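Local coordinates for protein probable Ni/Fe-hydrogenase 1 B-type cytochrome subunit (Escherichia coli K-12, PDB 6G94) that probably serves as the haem-binding, membrane-embedded b-type cytochrome subunit of a Ni/Fe-hydrogenase, taking part in electron transfer at the inner membrane, at residues W21-L24 with T25-C28; Y165-E168 with F169-T173. All coordinates share one frame; numbering follows the deposited sequence.

Interaction 1. Residues W21-L24 with T25-C28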
# COMPACT_ATOMS: atom_id res chain seq x y z
N TRP I 21 -19.17 44.52 -27.05
CA TRP I 21 -20.26 43.62 -26.75
C TRP I 21 -20.45 42.49 -27.77
O TRP I 21 -21.51 41.89 -27.84
CB TRP I 21 -21.53 44.44 -26.52
CG TRP I 21 -21.26 45.63 -25.61
CD1 TRP I 21 -20.84 46.86 -26.00
CD2 TRP I 21 -21.35 45.68 -24.18
NE1 TRP I 21 -20.68 47.67 -24.92
CE2 TRP I 21 -20.99 46.98 -23.79
CE3 TRP I 21 -21.71 44.76 -23.19
CZ2 TRP I 21 -20.98 47.39 -22.44
CZ3 TRP I 21 -21.70 45.17 -21.84
CH2 TRP I 21 -21.33 46.47 -21.49
N HIS I 22 -19.42 42.19 -28.54
CA HIS I 22 -19.41 41.07 -29.48
C HIS I 22 -18.21 40.23 -29.11
O HIS I 22 -18.29 39.01 -29.08
CB HIS I 22 -19.34 41.53 -30.97
CG HIS I 22 -18.89 40.47 -31.94
ND1 HIS I 22 -19.75 39.55 -32.51
CD2 HIS I 22 -17.67 40.19 -32.45
CE1 HIS I 22 -19.07 38.74 -33.31
NE2 HIS I 22 -17.81 39.11 -33.29
N TRP I 23 -17.10 40.91 -28.84
CA TRP I 23 -15.85 40.24 -28.49
C TRP I 23 -15.98 39.67 -27.12
O TRP I 23 -15.25 38.76 -26.76
CB TRP I 23 -14.66 41.20 -28.53
CG TRP I 23 -14.30 41.57 -29.91
CD1 TRP I 23 -14.20 42.82 -30.40
CD2 TRP I 23 -14.01 40.67 -31.00
NE1 TRP I 23 -13.86 42.78 -31.73
CE2 TRP I 23 -13.73 41.47 -32.13
CE3 TRP I 23 -13.94 39.26 -31.13
CZ2 TRP I 23 -13.41 40.91 -33.39
CZ3 TRP I 23 -13.62 38.71 -32.38
CH2 TRP I 23 -13.36 39.54 -33.50
N LEU I 24 -16.92 40.21 -26.36
CA LEU I 24 -17.23 39.65 -25.08
C LEU I 24 -17.90 38.28 -25.27
O LEU I 24 -17.34 37.26 -24.89
CB LEU I 24 -18.10 40.62 -24.28
CG LEU I 24 -17.96 40.42 -22.77
CD1 LEU I 24 -16.50 40.38 -22.33
CD2 LEU I 24 -18.72 41.50 -22.05
N THR I 25 -19.08 38.29 -25.87
CA THR I 25 -19.81 37.09 -26.27
C THR I 25 -18.93 35.98 -26.85
O THR I 25 -19.10 34.81 -26.53
CB THR I 25 -20.86 37.45 -27.33
OG1 THR I 25 -21.49 38.66 -26.95
CG2 THR I 25 -21.90 36.41 -27.40
N VAL I 26 -17.98 36.35 -27.69
CA VAL I 26 -17.03 35.39 -28.26
C VAL I 26 -16.16 34.84 -27.14
O VAL I 26 -15.91 33.65 -27.08
CB VAL I 26 -16.17 36.04 -29.37
CG1 VAL I 26 -15.01 35.13 -29.77
CG2 VAL I 26 -17.04 36.37 -30.56
N LEU I 27 -15.70 35.71 -26.26
CA LEU I 27 -14.89 35.31 -25.14
C LEU I 27 -15.70 34.38 -24.25
O LEU I 27 -15.22 33.36 -23.84
CB LEU I 27 -14.40 36.55 -24.38
CG LEU I 27 -13.41 36.39 -23.23
CD1 LEU I 27 -12.11 35.83 -23.77
CD2 LEU I 27 -13.20 37.74 -22.59
N CYS I 28 -16.95 34.74 -23.99
CA CYS I 28 -17.86 33.92 -23.21
C CYS I 28 -18.09 32.59 -23.89
O CYS I 28 -17.89 31.54 -23.29
CB CYS I 28 -19.17 34.64 -22.95
SG CYS I 28 -19.04 35.87 -21.65

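Interaction 2. Residues Y165-E168 with F169-T173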
# COMPACT_ATOMS: atom_id res chain seq x y z
N TYR I 165 -40.04 24.67 -15.28
CA TYR I 165 -41.05 24.14 -16.18
C TYR I 165 -40.27 23.35 -17.18
O TYR I 165 -40.77 22.38 -17.71
CB TYR I 165 -41.80 25.27 -16.88
CG TYR I 165 -42.91 25.88 -16.06
CD1 TYR I 165 -44.19 25.36 -16.10
CD2 TYR I 165 -42.69 27.00 -15.25
CE1 TYR I 165 -45.21 25.91 -15.36
CE2 TYR I 165 -43.71 27.56 -14.50
CZ TYR I 165 -44.97 27.00 -14.57
OH TYR I 165 -45.99 27.53 -13.84
N VAL I 166 -39.04 23.77 -17.45
CA VAL I 166 -38.16 23.08 -18.37
C VAL I 166 -37.93 21.69 -17.85
O VAL I 166 -37.88 20.74 -18.61
CB VAL I 166 -36.80 23.77 -18.45
CG1 VAL I 166 -35.89 23.01 -19.39
CG2 VAL I 166 -36.96 25.22 -18.88
N VAL I 167 -37.81 21.59 -16.53
CA VAL I 167 -37.58 20.34 -15.88
C VAL I 167 -38.82 19.46 -16.04
O VAL I 167 -38.72 18.33 -16.46
CB VAL I 167 -37.20 20.59 -14.42
CG1 VAL I 167 -37.32 19.33 -13.58
CG2 VAL I 167 -35.79 21.14 -14.37
N GLU I 168 -39.99 20.01 -15.72
CA GLU I 168 -41.24 19.27 -15.82
C GLU I 168 -41.51 18.84 -17.25
O GLU I 168 -42.06 17.77 -17.48
CB GLU I 168 -42.41 20.08 -15.27
CG GLU I 168 -42.11 20.79 -13.97
CD GLU I 168 -43.27 21.59 -13.43
OE1 GLU I 168 -44.36 21.52 -14.02
OE2 GLU I 168 -43.13 22.30 -12.41
N PHE I 169 -41.09 19.68 -18.19
CA PHE I 169 -41.22 19.38 -19.59
C PHE I 169 -40.42 18.13 -19.97
O PHE I 169 -40.95 17.21 -20.56
CB PHE I 169 -40.78 20.57 -20.44
CG PHE I 169 -40.61 20.23 -21.89
CD1 PHE I 169 -41.70 20.09 -22.71
CD2 PHE I 169 -39.35 19.97 -22.38
CE1 PHE I 169 -41.55 19.73 -24.01
CE2 PHE I 169 -39.19 19.62 -23.69
CZ PHE I 169 -40.29 19.50 -24.51
N PHE I 170 -39.15 18.11 -19.63
CA PHE I 170 -38.34 16.93 -19.86
C PHE I 170 -38.86 15.68 -19.16
O PHE I 170 -38.69 14.59 -19.65
CB PHE I 170 -36.89 17.23 -19.54
CG PHE I 170 -36.21 17.97 -20.63
CD1 PHE I 170 -35.94 17.36 -21.83
CD2 PHE I 170 -35.87 19.30 -20.48
CE1 PHE I 170 -35.33 18.06 -22.86
CE2 PHE I 170 -35.26 20.00 -21.51
CZ PHE I 170 -34.98 19.38 -22.70
N TYR I 171 -39.53 15.85 -18.03
CA TYR I 171 -40.21 14.74 -17.34
C TYR I 171 -41.44 14.32 -18.13
O TYR I 171 -41.76 13.14 -18.20
CB TYR I 171 -40.60 15.10 -15.89
CG TYR I 171 -39.53 14.82 -14.85
CD1 TYR I 171 -38.52 15.75 -14.58
CD2 TYR I 171 -39.51 13.61 -14.16
CE1 TYR I 171 -37.52 15.48 -13.64
CE2 TYR I 171 -38.52 13.33 -13.22
CZ TYR I 171 -37.54 14.27 -12.96
OH TYR I 171 -36.56 14.00 -12.03
N TRP I 172 -42.12 15.30 -18.72
CA TRP I 172 -43.32 15.06 -19.51
C TRP I 172 -42.95 14.29 -20.79
O TRP I 172 -43.66 13.39 -21.19
CB TRP I 172 -44.01 16.40 -19.81
CG TRP I 172 -45.26 16.28 -20.63
CD1 TRP I 172 -46.50 15.93 -20.18
CD2 TRP I 172 -45.39 16.54 -22.04
NE1 TRP I 172 -47.40 15.94 -21.23
CE2 TRP I 172 -46.75 16.31 -22.38
CE3 TRP I 172 -44.50 16.94 -23.06
CZ2 TRP I 172 -47.24 16.45 -23.69
CZ3 TRP I 172 -44.98 17.08 -24.36
CH2 TRP I 172 -46.34 16.83 -24.66
N THR I 173 -41.82 14.66 -21.39
CA THR I 173 -41.12 13.89 -22.42
C THR I 173 -40.96 12.40 -22.09
O THR I 173 -40.80 11.56 -22.98
CB THR I 173 -39.74 14.56 -22.64
OG1 THR I 173 -39.91 15.61 -23.59
CG2 THR I 173 -38.62 13.61 -23.09

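Interaction 1. Residues W21-L24 with T25-C28
Val26 hangs its CG2 methyl over one face of the His22 imidazole, 4.2 Å from the ring centroid and displaced toward the NE2 rim: a CH-pi contact one turn up helix 20-40. With CG anti to the backbone N (chi1 161°), His22 sends its ring along the helix flank, where its CD2 also sits over the centre of the Trp23 indole, 3.9 Å above that plane. The same Val26 CG2 approaches Trp23 CE3 obliquely at 4.3 Å. Leu24 CD1 and Leu27 CD2 meet methyl to methyl, 4.2 Å apart.

Among the polar contacts, Val26 N bonds to His22 O, Leu27 N to Trp23 O and Cys28 N to Leu24 O. The second is the most bent, its donor lying 44° out of the carbonyl plane. Thr25 OG1, placed beside its own backbone N (chi1 -42°), adds a weak 3.4 Å bond to Trp21 O, while Thr25 also packs on Val73 and Arg77 of helix 55-83. The amides of Val26, Leu27 and Cys28 are thus met within the helix, and the hydroxyl of the buried Thr25 reaches, weakly, a carbonyl one turn back, a common way for such a group to be accommodated in a helix predicted to span the membrane.

Interaction 2. Residues Y165-E168 with F169-T173
Over residues 166-172 the backbone winds as a short alpha-helix, led in by Tyr165, whose O takes the first bond: Phe169 N, Phe170 N, Tyr171 N and Trp172 N bond in turn to Tyr165 O, Val166 O, Val167 O and Glu168 O, with the straightest N-H...O angle, 171°, at Phe170. Val166 and Phe170 run side by side, and Val166 CG1 meets the ring at its edge, in the ring plane, 3.7 Å from CE2. Phe170 keeps CG beside its backbone N (chi1 -79°), and this brings CD2 to within 3.1 Å of Val166 O. One face of the same ring receives Phe169 CD2, 4.0 Å above the plane and over the centre. Val167 and Tyr171 also lie side by side, Val167 CG1 3.9 Å from Tyr171 CE1, and Val167 O approaches the ring edge at CD1, 3.2 Å away. The stretch forms helix 166-172, in the loop predicted to be periplasmic that joins the long helices 130-151 and 177-203 of this cytochrome. Val166 packs on Ile145 and Ala149 of the former, and Val167 and Phe170 on Ile180 of the latter, where the Phe170 ring also meets that of Trp183. Glu168, extended beyond CG, forms a salt bridge through OE2 with a basic side chain of another protein's chain, and Tyr171 OH shares a hydrogen bond with an acidic one, plus a weak bond to a basic one. Further on, Thr173 N bonds to Phe169 O at 2.8 Å, and Thr173 OG1 stands 3.9 Å above one face of the Phe169 ring, offset toward its rim.

In the fold
Following the chain from the N terminus, interaction 1 comes first, near the start of helix 20-40, which probably spans the membrane, and interaction 2 follows much later, in the short helix 166-172 between helices 130-151 and 177-203. Both are local turns of helix, so neither closes a long loop, and they lie in series without nesting or crossing. The centres of interaction 1 and interaction 2 are about 31 Å apart, on opposite sides of the chain's centre, and the two do not touch. Residues 21-28 lean on helix 55-83, with the Cys28 side chain about 7 Å from the haem; residues 165-173 tie the connection between helices 130-151 and 177-203 to a second protein of the assembly.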